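Local coordinates for nudix Hydrolase, RenU (Mycolicibacterium smegmatis, PDB 6UUF), which probably hydrolyses nucleoside diphosphate derivatives such as NADH, as a magnesium-dependent enzyme of the Nudix hydrolase family, at residues V9-R20 against V97-W105; S48-L56 against D139-A147. The protein carries 3 engineered substitutions. One frame throughout, in Å; residues are numbered along the deposited sequence.

Contact 1: V9-R20 against V97-W105; sequences VMSENGARFWGR and VAGIGGTQW
One face of the Trp105 indole carries Phe17, whose CB sits 3.6 Å above the centroid of the five-membered ring, close to the ring normal, as a CH-pi contact. The Phe17 ring slants across the indole, 37° from the plane of the Trp105 six-membered ring. Val97 CB lies over one face of Phe17, shifted toward the rim, while Val97 CG2 meets Phe17 CZ obliquely at 3.7 Å. Val9 O lies in plane at the Phe17 edge. With chi1 of Trp105 at -168°, CG stands opposite the backbone N, and the indole lies under Phe17 CB with its NE1 edge at Trp18. NE1 of Trp105 donates to Trp18 O at 3.0 Å, from above the carbonyl plane. Val9 CG2 meets the indole edge at CD1. Met10 CG presses tightly on Ile100 CD1 (3.4 Å), the two side chains lying side by side. One water donates to both Arg20 O and Gln104 O. Two backbone bonds flank Ser11 and Gly99: Ile100 N to Met10 O (2.7 Å) and Glu12 N to Ala98 O (2.9 Å). Ser11 and Gly99 thus form a non-hydrogen-bonded antiparallel pair, a single bridge joining the N-terminal beta hairpin to the tip of the 87-98/104-113 hairpin of the Nudix fold.

Contact 2: S48-L56 against D139-A147; sequences SHQGGTWAL and DLPLHPGFA
Trp54 and Leu142 form a single parallel beta bridge in the Nudix fold. It sets the start of strand 54-60 beside the loop that leads into helix 144-158. By sequence, strand 54-60 probably runs into the start of the Nudix box, whose helix is probably 67-79. Trp54 uses both of its backbone polar atoms. Its N donates to Pro141 O at 3.0 Å, in the carbonyl plane. Its O accepts from His143 N at 2.8 Å, in an almost straight bond (178°). The Trp54 indole is packed by the residues just before the bridge. Leu140 CD1 lies over one face as a CH-pi contact, 4.1 Å from the centroid of the five-membered ring. Pro141 O is in plane at the indole edge, and Pro141 CD touches CD1 of Trp54 (3.7 Å). Strand 126-133 also reaches this indole, through Glu128 and Arg130. Beyond the bridge, the chi1 of Phe146 is near 180° (-176°), and its ring extends back to Leu56. Its CE1 lies 3.7 Å from Leu56 CG, and the two side chains cross at about a right angle. Trp150 of the same helix meets the Phe146 ring. His143 CB packs on the Ala55 methyl CB at 3.6 Å. The His143 ring reaches Gln50, whose CB lies 3.4 Å from CD2 of His143, although Gln50 is poorly ordered. Thr53 OG1 donates to Gln50 O across the turn. His143 is also the N-cap of the helix, where its ND1 accepts a weak bond from Gly145 N at 3.1 Å.

From the N terminus, the chain makes the small hairpin of strands 8-10 and 16-18, then enters the main sheet through strands 23-31 and 37-44. Segment 48-56 follows, leading into strand 54-60. Helix 67-79 and strand 87-98 come next. Segment 97-105 then closes the first long loop, at contact 1, with 76 residues between its segments. The second, opened at 48-56, closes at 139-147 with 82 residues between. The two loops cross. Contact 1 ties the N-terminal hairpin to an outlying hairpin tip. Contact 2 ties the start of strand 54-60 to the loop before helix 144-158 and to its first turn. Their centres are 22 Å apart, they do not touch, and both reach the mixed sheet.

Contact 1: V9-R20 against V97-W105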
ATOM      1  N   VAL A   9      -8.247 -15.740   7.729  1.00 36.38           N
ATOM      2  CA  VAL A   9      -8.270 -15.570   9.175  1.00 34.50           C
ATOM      3  C   VAL A   9      -9.650 -15.046   9.572  1.00 36.46           C
ATOM      4  O   VAL A   9     -10.164 -14.084   8.960  1.00 37.85           O
ATOM      5  CB  VAL A   9      -7.178 -14.600   9.595  1.00 33.91           C
ATOM      6  CG1 VAL A   9      -7.217 -14.329  11.117  1.00 37.43           C
ATOM      7  CG2 VAL A   9      -5.824 -15.148   9.131  1.00 35.27           C
ATOM      8  N   MET A  10     -10.264 -15.676  10.562  1.00 38.20           N
ATOM      9  CA  MET A  10     -11.549 -15.205  11.106  1.00 42.91           C
ATOM     10  C   MET A  10     -11.357 -14.310  12.337  1.00 39.67           C
ATOM     11  O   MET A  10     -10.774 -14.738  13.315  1.00 41.53           O
ATOM     12  CB  MET A  10     -12.432 -16.397  11.518  1.00 44.80           C
ATOM     13  CG  MET A  10     -13.834 -15.978  12.023  1.00 45.41           C
ATOM     14  SD  MET A  10     -14.924 -15.236  10.797  1.00 53.33           S
ATOM     15  CE  MET A  10     -14.584 -16.320   9.394  1.00 50.63           C
ATOM     16  N   SER A  11     -11.906 -13.109  12.316  1.00 46.82           N
ATOM     17  CA  SER A  11     -11.806 -12.221  13.489  1.00 53.43           C
ATOM     18  C   SER A  11     -12.651 -12.660  14.676  1.00 57.00           C
ATOM     19  O   SER A  11     -13.608 -13.433  14.530  1.00 57.37           O
ATOM     20  CB  SER A  11     -12.210 -10.787  13.137  1.00 50.32           C
ATOM     21  OG  SER A  11     -13.606 -10.630  12.916  1.00 44.83           O
ATOM     22  N   GLU A  12     -12.311 -12.101  15.833  1.00 58.87           N
ATOM     23  CA  GLU A  12     -13.181 -12.114  17.004  1.00 63.23           C
ATOM     24  C   GLU A  12     -14.597 -11.626  16.695  1.00 61.34           C
ATOM     25  O   GLU A  12     -15.540 -12.287  17.066  1.00 69.33           O
ATOM     26  CB  GLU A  12     -12.576 -11.277  18.131  1.00 74.77           C
ATOM     27  CG  GLU A  12     -11.364 -11.925  18.792  1.00 81.32           C
ATOM     28  CD  GLU A  12     -10.842 -11.130  19.982  1.00 93.86           C
ATOM     29  OE1 GLU A  12     -11.191  -9.930  20.110  1.00100.77           O
ATOM     30  OE2 GLU A  12     -10.068 -11.704  20.788  1.00 99.24           O
ATOM     31  N   ASN A  13     -14.753 -10.515  15.982  1.00 59.42           N
ATOM     32  CA  ASN A  13     -16.102 -10.036  15.606  1.00 65.28           C
ATOM     33  C   ASN A  13     -16.778 -10.782  14.435  1.00 62.59           C
ATOM     34  O   ASN A  13     -17.839 -10.359  13.959  1.00 56.70           O
ATOM     35  CB  ASN A  13     -16.079  -8.516  15.360  1.00 65.34           C
ATOM     36  CG  ASN A  13     -15.900  -7.722  16.655  1.00 68.16           C
ATOM     37  OD1 ASN A  13     -15.788  -8.297  17.746  1.00 70.38           O
ATOM     38  ND2 ASN A  13     -15.877  -6.396  16.541  1.00 61.91           N
ATOM     39  N   GLY A  14     -16.163 -11.879  13.979  1.00 64.20           N
ATOM     40  CA  GLY A  14     -16.742 -12.792  12.990  1.00 55.18           C
ATOM     41  C   GLY A  14     -16.731 -12.335  11.539  1.00 51.38           C
ATOM     42  O   GLY A  14     -17.655 -12.635  10.814  1.00 53.64           O
ATOM     43  N   ALA A  15     -15.714 -11.597  11.110  1.00 44.06           N
ATOM     44  CA  ALA A  15     -15.490 -11.360   9.674  1.00 45.16           C
ATOM     45  C   ALA A  15     -14.190 -12.049   9.247  1.00 42.82           C
ATOM     46  O   ALA A  15     -13.229 -12.143  10.026  1.00 37.86           O
ATOM     47  CB  ALA A  15     -15.427  -9.876   9.365  1.00 44.06           C
ATOM     48  N   ARG A  16     -14.160 -12.529   8.013  1.00 38.56           N
ATOM     49  CA  ARG A  16     -12.976 -13.245   7.542  1.00 39.99           C
ATOM     50  C   ARG A  16     -12.088 -12.257   6.833  1.00 36.22           C
ATOM     51  O   ARG A  16     -12.607 -11.366   6.227  1.00 32.70           O
ATOM     52  CB  ARG A  16     -13.331 -14.410   6.621  1.00 38.51           C
ATOM     53  CG  ARG A  16     -13.925 -14.035   5.293  1.00 39.56           C
ATOM     54  CD  ARG A  16     -14.215 -15.314   4.519  1.00 39.74           C
ATOM     55  NE  ARG A  16     -15.392 -16.058   4.978  1.00 37.18           N
ATOM     56  CZ  ARG A  16     -15.693 -17.290   4.570  1.00 33.82           C
ATOM     57  NH1 ARG A  16     -14.885 -17.955   3.745  1.00 35.90           N
ATOM     58  NH2 ARG A  16     -16.793 -17.879   4.993  1.00 32.32           N
ATOM     59  N   PHE A  17     -10.766 -12.472   6.909  1.00 33.88           N
ATOM     60  CA  PHE A  17      -9.738 -11.675   6.261  1.00 29.81           C
ATOM     61  C   PHE A  17      -8.862 -12.599   5.460  1.00 29.66           C
ATOM     62  O   PHE A  17      -8.469 -13.658   5.960  1.00 31.05           O
ATOM     63  CB  PHE A  17      -8.874 -11.052   7.315  1.00 29.89           C
ATOM     64  CG  PHE A  17      -9.570 -10.005   8.117  1.00 33.20           C
ATOM     65  CD1 PHE A  17     -10.454 -10.351   9.147  1.00 33.02           C
ATOM     66  CD2 PHE A  17      -9.378  -8.667   7.833  1.00 34.28           C
ATOM     67  CE1 PHE A  17     -11.150  -9.374   9.863  1.00 35.20           C
ATOM     68  CE2 PHE A  17     -10.041  -7.685   8.580  1.00 36.62           C
ATOM     69  CZ  PHE A  17     -10.951  -8.041   9.583  1.00 35.81           C
ATOM     70  N   TRP A  18      -8.514 -12.199   4.252  1.00 27.71           N
ATOM     71  CA  TRP A  18      -7.676 -13.006   3.421  1.00 32.00           C
ATOM     72  C   TRP A  18      -6.187 -12.900   3.747  1.00 31.68           C
ATOM     73  O   TRP A  18      -5.624 -11.793   3.817  1.00 31.93           O
ATOM     74  CB  TRP A  18      -7.836 -12.626   1.976  1.00 34.55           C
ATOM     75  CG  TRP A  18      -7.037 -13.547   1.150  1.00 35.38           C
ATOM     76  CD1 TRP A  18      -5.863 -13.279   0.532  1.00 36.58           C
ATOM     77  CD2 TRP A  18      -7.328 -14.914   0.907  1.00 34.67           C
ATOM     78  NE1 TRP A  18      -5.416 -14.390  -0.116  1.00 38.47           N
ATOM     79  CE2 TRP A  18      -6.290 -15.418   0.106  1.00 36.59           C
ATOM     80  CE3 TRP A  18      -8.369 -15.764   1.289  1.00 35.04           C
ATOM     81  CZ2 TRP A  18      -6.276 -16.720  -0.359  1.00 36.73           C
ATOM     82  CZ3 TRP A  18      -8.349 -17.051   0.870  1.00 35.94           C
ATOM     83  CH2 TRP A  18      -7.301 -17.533   0.042  1.00 38.23           C
ATOM     84  N   GLY A  19      -5.543 -14.053   3.905  1.00 28.73           N
ATOM     85  CA  GLY A  19      -4.092 -14.106   3.999  1.00 31.34           C
ATOM     86  C   GLY A  19      -3.630 -14.350   5.418  1.00 30.67           C
ATOM     87  O   GLY A  19      -3.636 -13.455   6.284  1.00 29.10           O
ATOM     88  N   ARG A  20      -3.219 -15.578   5.655  1.00 30.57           N
ATOM     89  CA  ARG A  20      -2.774 -15.988   6.969  1.00 32.78           C
ATOM     90  C   ARG A  20      -1.688 -15.140   7.603  1.00 30.64           C
ATOM     91  O   ARG A  20      -1.670 -14.956   8.818  1.00 32.40           O
ATOM     92  CB  ARG A  20      -2.349 -17.442   6.899  1.00 36.13           C
ATOM     93  CG  ARG A  20      -3.583 -18.319   6.786  1.00 43.39           C
ATOM     94  CD  ARG A  20      -3.369 -19.727   7.253  1.00 50.06           C
ATOM     95  NE  ARG A  20      -4.648 -20.335   7.625  1.00 57.59           N
ATOM     96  CZ  ARG A  20      -5.139 -20.467   8.865  1.00 59.06           C
ATOM     97  NH1 ARG A  20      -6.318 -21.057   9.009  1.00 60.61           N
ATOM     98  NH2 ARG A  20      -4.484 -20.061   9.958  1.00 53.31           N
ATOM     99  N   VAL A  97      -5.956  -6.998  13.688  1.00 42.11           N
ATOM    100  CA  VAL A  97      -7.228  -7.625  14.034  1.00 43.72           C
ATOM    101  C   VAL A  97      -6.944  -8.837  14.852  1.00 40.58           C
ATOM    102  O   VAL A  97      -6.152  -9.677  14.437  1.00 36.23           O
ATOM    103  CB  VAL A  97      -8.069  -8.023  12.800  1.00 41.49           C
ATOM    104  CG1 VAL A  97      -9.340  -8.714  13.218  1.00 42.06           C
ATOM    105  CG2 VAL A  97      -8.463  -6.782  12.021  1.00 44.99           C
ATOM    106  N   ALA A  98      -7.587  -8.897  16.020  1.00 43.00           N
ATOM    107  CA  ALA A  98      -7.622 -10.082  16.842  1.00 46.92           C
ATOM    108  C   ALA A  98      -8.423 -11.156  16.092  1.00 49.82           C
ATOM    109  O   ALA A  98      -9.617 -10.971  15.863  1.00 56.23           O
ATOM    110  CB  ALA A  98      -8.265  -9.777  18.192  1.00 47.85           C
ATOM    111  N   GLY A  99      -7.740 -12.226  15.674  1.00 50.69           N
ATOM    112  CA  GLY A  99      -8.367 -13.400  15.086  1.00 62.51           C
ATOM    113  C   GLY A  99      -8.806 -14.420  16.145  1.00 69.04           C
ATOM    114  O   GLY A  99      -8.400 -14.343  17.311  1.00 80.74           O
ATOM    115  N   ILE A 100      -9.634 -15.379  15.734  1.00 69.83           N
ATOM    116  CA  ILE A 100     -10.098 -16.455  16.626  1.00 70.98           C
ATOM    117  C   ILE A 100      -8.958 -17.439  16.825  1.00 69.15           C
ATOM    118  O   ILE A 100      -8.269 -17.816  15.869  1.00 65.45           O
ATOM    119  CB  ILE A 100     -11.348 -17.196  16.074  1.00 67.75           C
ATOM    120  CG1 ILE A 100     -12.566 -16.275  16.122  1.00 72.38           C
ATOM    121  CG2 ILE A 100     -11.648 -18.453  16.877  1.00 70.64           C
ATOM    122  CD1 ILE A 100     -13.753 -16.752  15.310  1.00 78.33           C
ATOM    123  N   GLY A 101      -8.773 -17.846  18.078  1.00 72.57           N
ATOM    124  CA  GLY A 101      -7.810 -18.888  18.422  1.00 72.67           C
ATOM    125  C   GLY A 101      -6.381 -18.403  18.426  1.00 70.38           C
ATOM    126  O   GLY A 101      -5.494 -19.050  17.844  1.00 68.19           O
ATOM    127  N   GLY A 102      -6.173 -17.247  19.065  1.00 68.69           N
ATOM    128  CA  GLY A 102      -4.855 -16.641  19.193  1.00 66.20           C
ATOM    129  C   GLY A 102      -4.382 -15.860  17.983  1.00 71.23           C
ATOM    130  O   GLY A 102      -3.582 -14.935  18.138  1.00 66.30           O
ATOM    131  N   THR A 103      -4.887 -16.200  16.787  1.00 71.08           N
ATOM    132  CA  THR A 103      -4.289 -15.740  15.534  1.00 68.54           C
ATOM    133  C   THR A 103      -4.566 -14.264  15.242  1.00 63.96           C
ATOM    134  O   THR A 103      -5.389 -13.611  15.888  1.00 55.77           O
ATOM    135  CB  THR A 103      -4.653 -16.651  14.336  1.00 71.37           C
ATOM    136  OG1 THR A 103      -6.072 -16.849  14.266  1.00 63.82           O
ATOM    137  CG2 THR A 103      -3.945 -18.001  14.481  1.00 73.65           C
ATOM    138  N   GLN A 104      -3.810 -13.741  14.295  1.00 63.47           N
ATOM    139  CA  GLN A 104      -3.788 -12.317  14.026  1.00 63.07           C
ATOM    140  C   GLN A 104      -3.819 -12.034  12.534  1.00 57.05           C
ATOM    141  O   GLN A 104      -3.395 -12.852  11.697  1.00 59.58           O
ATOM    142  CB  GLN A 104      -2.528 -11.706  14.615  1.00 64.83           C
ATOM    143  CG  GLN A 104      -2.627 -10.205  14.785  1.00 71.40           C
ATOM    144  CD  GLN A 104      -1.671  -9.702  15.833  1.00 73.98           C
ATOM    145  OE1 GLN A 104      -0.475  -9.943  15.735  1.00 79.32           O
ATOM    146  NE2 GLN A 104      -2.189  -9.017  16.852  1.00 74.28           N
ATOM    147  N   TRP A 105      -4.347 -10.874  12.206  1.00 41.72           N
ATOM    148  CA  TRP A 105      -4.266 -10.391  10.863  1.00 38.42           C
ATOM    149  C   TRP A 105      -3.798  -8.955  10.940  1.00 35.98           C
ATOM    150  O   TRP A 105      -4.310  -8.170  11.727  1.00 32.46           O
ATOM    151  CB  TRP A 105      -5.631 -10.453  10.190  1.00 35.40           C
ATOM    152  CG  TRP A 105      -5.538 -10.244   8.754  1.00 31.08           C
ATOM    153  CD1 TRP A 105      -5.285 -11.189   7.810  1.00 33.58           C
ATOM    154  CD2 TRP A 105      -5.631  -9.010   8.072  1.00 30.40           C
ATOM    155  NE1 TRP A 105      -5.289 -10.629   6.558  1.00 32.99           N
ATOM    156  CE2 TRP A 105      -5.497  -9.282   6.695  1.00 30.59           C
ATOM    157  CE3 TRP A 105      -5.876  -7.699   8.480  1.00 30.66           C
ATOM    158  CZ2 TRP A 105      -5.559  -8.299   5.742  1.00 29.60           C
ATOM    159  CZ3 TRP A 105      -5.936  -6.727   7.540  1.00 29.94           C
ATOM    160  CH2 TRP A 105      -5.773  -7.030   6.167  1.00 30.16           C
TER
HETATM  161  O   HOH W   1      -1.085 -12.813  10.447  1.00 46.87           O

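Contact 2: S48-L56 against D139-A147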
ATOM      1  N   SER A  48     -12.704  -6.203  -8.504  1.00 67.40           N
ATOM      2  CA  SER A  48     -11.848  -6.517  -7.338  1.00 65.46           C
ATOM      3  C   SER A  48     -12.434  -5.968  -6.026  1.00 64.65           C
ATOM      4  O   SER A  48     -13.420  -5.175  -6.032  1.00 49.21           O
ATOM      5  CB  SER A  48     -10.403  -6.005  -7.541  1.00 63.72           C
ATOM      6  OG  SER A  48     -10.288  -4.589  -7.381  1.00 63.28           O
ATOM      7  N   HIS A  49     -11.813  -6.404  -4.921  1.00 62.18           N
ATOM      8  CA  HIS A  49     -12.189  -5.999  -3.542  1.00 69.23           C
ATOM      9  C   HIS A  49     -12.180  -4.475  -3.402  1.00 71.92           C
ATOM     10  O   HIS A  49     -11.134  -3.813  -3.539  1.00 65.15           O
ATOM     11  CB  HIS A  49     -11.257  -6.652  -2.483  1.00 75.28           C
ATOM     12  CG  HIS A  49     -11.706  -6.471  -1.060  1.00 78.17           C
ATOM     13  ND1 HIS A  49     -11.270  -5.427  -0.267  1.00 74.39           N
ATOM     14  CD2 HIS A  49     -12.526  -7.220  -0.279  1.00 79.58           C
ATOM     15  CE1 HIS A  49     -11.823  -5.528   0.930  1.00 80.13           C
ATOM     16  NE2 HIS A  49     -12.596  -6.602   0.946  1.00 80.19           N
ATOM     17  N   GLN A  50     -13.366  -3.925  -3.156  1.00 74.17           N
ATOM     18  CA  GLN A  50     -13.557  -2.499  -2.998  1.00 79.13           C
ATOM     19  C   GLN A  50     -13.200  -1.751  -4.310  1.00 78.19           C
ATOM     20  O   GLN A  50     -12.553  -0.700  -4.295  1.00 69.10           O
ATOM     21  CB  GLN A  50     -12.750  -2.013  -1.779  1.00 79.69           C
ATOM     22  CG  GLN A  50     -13.498  -1.046  -0.887  1.00 83.91           C
ATOM     23  CD  GLN A  50     -14.454  -1.744   0.051  1.00 78.61           C
ATOM     24  OE1 GLN A  50     -14.056  -2.236   1.109  1.00 81.57           O
ATOM     25  NE2 GLN A  50     -15.720  -1.781  -0.322  1.00 75.60           N
ATOM     26  N   GLY A  51     -13.631  -2.322  -5.441  1.00 77.09           N
ATOM     27  CA  GLY A  51     -13.500  -1.688  -6.758  1.00 73.34           C
ATOM     28  C   GLY A  51     -14.257  -0.366  -6.836  1.00 71.32           C
ATOM     29  O   GLY A  51     -15.352  -0.250  -6.280  1.00 70.29           O
ATOM     30  N   GLY A  52     -13.667   0.623  -7.517  1.00 68.45           N
ATOM     31  CA  GLY A  52     -14.167   2.010  -7.516  1.00 61.32           C
ATOM     32  C   GLY A  52     -13.437   2.948  -6.548  1.00 56.21           C
ATOM     33  O   GLY A  52     -13.613   4.167  -6.598  1.00 48.19           O
ATOM     34  N   THR A  53     -12.612   2.405  -5.658  1.00 47.77           N
ATOM     35  CA  THR A  53     -11.889   3.258  -4.701  1.00 44.30           C
ATOM     36  C   THR A  53     -10.408   3.207  -4.962  1.00 38.18           C
ATOM     37  O   THR A  53      -9.933   2.365  -5.714  1.00 35.77           O
ATOM     38  CB  THR A  53     -12.164   2.839  -3.255  1.00 41.91           C
ATOM     39  OG1 THR A  53     -11.691   1.501  -3.067  1.00 41.26           O
ATOM     40  CG2 THR A  53     -13.674   2.937  -2.932  1.00 41.17           C
ATOM     41  N   TRP A  54      -9.697   4.106  -4.293  1.00 38.29           N
ATOM     42  CA  TRP A  54      -8.241   4.249  -4.415  1.00 38.72           C
ATOM     43  C   TRP A  54      -7.557   3.705  -3.179  1.00 35.24           C
ATOM     44  O   TRP A  54      -8.021   3.923  -2.059  1.00 37.86           O
ATOM     45  CB  TRP A  54      -7.867   5.728  -4.583  1.00 36.34           C
ATOM     46  CG  TRP A  54      -8.347   6.330  -5.847  1.00 34.36           C
ATOM     47  CD1 TRP A  54      -9.588   6.871  -6.094  1.00 36.07           C
ATOM     48  CD2 TRP A  54      -7.624   6.409  -7.067  1.00 33.53           C
ATOM     49  NE1 TRP A  54      -9.650   7.311  -7.390  1.00 36.18           N
ATOM     50  CE2 TRP A  54      -8.460   7.042  -8.009  1.00 32.23           C
ATOM     51  CE3 TRP A  54      -6.343   6.006  -7.458  1.00 33.30           C
ATOM     52  CZ2 TRP A  54      -8.056   7.295  -9.319  1.00 35.67           C
ATOM     53  CZ3 TRP A  54      -5.922   6.273  -8.758  1.00 32.80           C
ATOM     54  CH2 TRP A  54      -6.779   6.912  -9.679  1.00 37.63           C
ATOM     55  N   ALA A  55      -6.452   3.010  -3.372  1.00 33.27           N
ATOM     56  CA  ALA A  55      -5.677   2.473  -2.215  1.00 33.71           C
ATOM     57  C   ALA A  55      -4.265   2.239  -2.682  1.00 31.62           C
ATOM     58  O   ALA A  55      -3.906   2.721  -3.771  1.00 30.74           O
ATOM     59  CB  ALA A  55      -6.312   1.203  -1.671  1.00 36.99           C
ATOM     60  N   LEU A  56      -3.457   1.558  -1.867  1.00 32.43           N
ATOM     61  CA  LEU A  56      -2.064   1.300  -2.230  1.00 31.87           C
ATOM     62  C   LEU A  56      -2.032  -0.005  -2.982  1.00 30.03           C
ATOM     63  O   LEU A  56      -2.836  -0.876  -2.682  1.00 27.94           O
ATOM     64  CB  LEU A  56      -1.210   1.213  -1.015  1.00 32.66           C
ATOM     65  CG  LEU A  56      -1.352   2.389  -0.030  1.00 37.13           C
ATOM     66  CD1 LEU A  56      -0.573   2.089   1.234  1.00 34.19           C
ATOM     67  CD2 LEU A  56      -0.879   3.689  -0.655  1.00 37.91           C
ATOM     68  N   ASP A 139      -8.782  13.930  -1.023  1.00 32.34           N
ATOM     69  CA  ASP A 139      -9.877  14.361  -1.909  1.00 32.63           C
ATOM     70  C   ASP A 139     -10.509  13.215  -2.649  1.00 33.90           C
ATOM     71  O   ASP A 139     -11.662  13.310  -3.029  1.00 33.08           O
ATOM     72  CB  ASP A 139      -9.406  15.370  -2.951  1.00 35.17           C
ATOM     73  CG  ASP A 139      -8.778  16.647  -2.342  1.00 35.95           C
ATOM     74  OD1 ASP A 139      -9.085  17.042  -1.187  1.00 38.59           O
ATOM     75  OD2 ASP A 139      -7.946  17.239  -3.053  1.00 34.76           O
ATOM     76  N   LEU A 140      -9.777  12.116  -2.841  1.00 34.95           N
ATOM     77  CA  LEU A 140     -10.263  10.988  -3.630  1.00 34.07           C
ATOM     78  C   LEU A 140     -11.160  10.068  -2.826  1.00 33.86           C
ATOM     79  O   LEU A 140     -11.074  10.051  -1.613  1.00 36.64           O
ATOM     80  CB  LEU A 140      -9.079  10.186  -4.175  1.00 35.82           C
ATOM     81  CG  LEU A 140      -8.172  10.988  -5.113  1.00 36.02           C
ATOM     82  CD1 LEU A 140      -6.919  10.181  -5.364  1.00 40.44           C
ATOM     83  CD2 LEU A 140      -8.846  11.285  -6.434  1.00 38.43           C
ATOM     84  N   PRO A 141     -12.012   9.287  -3.520  1.00 36.18           N
ATOM     85  CA  PRO A 141     -12.777   8.217  -2.876  1.00 35.41           C
ATOM     86  C   PRO A 141     -11.843   7.084  -2.506  1.00 33.17           C
ATOM     87  O   PRO A 141     -11.395   6.338  -3.372  1.00 36.82           O
ATOM     88  CB  PRO A 141     -13.795   7.796  -3.963  1.00 34.80           C
ATOM     89  CG  PRO A 141     -13.145   8.160  -5.261  1.00 35.26           C
ATOM     90  CD  PRO A 141     -12.214   9.304  -4.997  1.00 36.15           C
ATOM     91  N   LEU A 142     -11.482   7.018  -1.238  1.00 34.76           N
ATOM     92  CA  LEU A 142     -10.442   6.111  -0.781  1.00 34.75           C
ATOM     93  C   LEU A 142     -11.047   4.805  -0.311  1.00 37.54           C
ATOM     94  O   LEU A 142     -12.175   4.767   0.206  1.00 36.43           O
ATOM     95  CB  LEU A 142      -9.630   6.737   0.366  1.00 34.80           C
ATOM     96  CG  LEU A 142      -8.789   7.976   0.039  1.00 32.31           C
ATOM     97  CD1 LEU A 142      -8.003   8.445   1.257  1.00 34.00           C
ATOM     98  CD2 LEU A 142      -7.858   7.732  -1.142  1.00 33.45           C
ATOM     99  N   HIS A 143     -10.278   3.730  -0.470  1.00 41.37           N
ATOM    100  CA  HIS A 143     -10.600   2.472   0.195  1.00 41.75           C
ATOM    101  C   HIS A 143     -10.812   2.782   1.708  1.00 38.42           C
ATOM    102  O   HIS A 143      -9.978   3.441   2.311  1.00 39.00           O
ATOM    103  CB  HIS A 143      -9.449   1.482  -0.010  1.00 48.38           C
ATOM    104  CG  HIS A 143      -9.718   0.139   0.585  1.00 54.86           C
ATOM    105  ND1 HIS A 143      -9.715  -0.083   1.942  1.00 53.76           N
ATOM    106  CD2 HIS A 143     -10.051  -1.039   0.014  1.00 60.78           C
ATOM    107  CE1 HIS A 143     -10.012  -1.343   2.186  1.00 57.48           C
ATOM    108  NE2 HIS A 143     -10.233  -1.944   1.032  1.00 64.46           N
ATOM    109  N   PRO A 144     -11.932   2.358   2.308  1.00 40.04           N
ATOM    110  CA  PRO A 144     -12.229   2.813   3.688  1.00 38.73           C
ATOM    111  C   PRO A 144     -11.195   2.440   4.736  1.00 38.14           C
ATOM    112  O   PRO A 144     -11.110   3.127   5.733  1.00 38.82           O
ATOM    113  CB  PRO A 144     -13.563   2.126   4.025  1.00 42.24           C
ATOM    114  CG  PRO A 144     -13.758   1.075   2.980  1.00 45.33           C
ATOM    115  CD  PRO A 144     -13.057   1.593   1.741  1.00 42.60           C
ATOM    116  N   GLY A 145     -10.510   1.301   4.558  1.00 39.12           N
ATOM    117  CA  GLY A 145      -9.324   0.909   5.366  1.00 39.27           C
ATOM    118  C   GLY A 145      -8.136   1.855   5.249  1.00 38.73           C
ATOM    119  O   GLY A 145      -7.576   2.324   6.234  1.00 39.51           O
ATOM    120  N   PHE A 146      -7.789   2.174   4.016  1.00 38.52           N
ATOM    121  CA  PHE A 146      -6.779   3.168   3.748  1.00 38.77           C
ATOM    122  C   PHE A 146      -7.151   4.552   4.304  1.00 34.98           C
ATOM    123  O   PHE A 146      -6.362   5.181   4.974  1.00 33.57           O
ATOM    124  CB  PHE A 146      -6.571   3.250   2.248  1.00 37.13           C
ATOM    125  CG  PHE A 146      -5.512   4.164   1.857  1.00 33.33           C
ATOM    126  CD1 PHE A 146      -4.241   4.050   2.410  1.00 32.69           C
ATOM    127  CD2 PHE A 146      -5.758   5.160   0.926  1.00 37.87           C
ATOM    128  CE1 PHE A 146      -3.221   4.889   2.013  1.00 35.95           C
ATOM    129  CE2 PHE A 146      -4.727   6.018   0.522  1.00 36.89           C
ATOM    130  CZ  PHE A 146      -3.458   5.892   1.073  1.00 35.87           C
ATOM    131  N   ALA A 147      -8.363   5.002   4.044  1.00 36.85           N
ATOM    132  CA  ALA A 147      -8.776   6.333   4.500  1.00 39.69           C
ATOM    133  C   ALA A 147      -8.709   6.451   6.019  1.00 42.47           C
ATOM    134  O   ALA A 147      -8.411   7.508   6.525  1.00 42.05           O
ATOM    135  CB  ALA A 147     -10.180   6.676   4.017  1.00 41.87           C
TER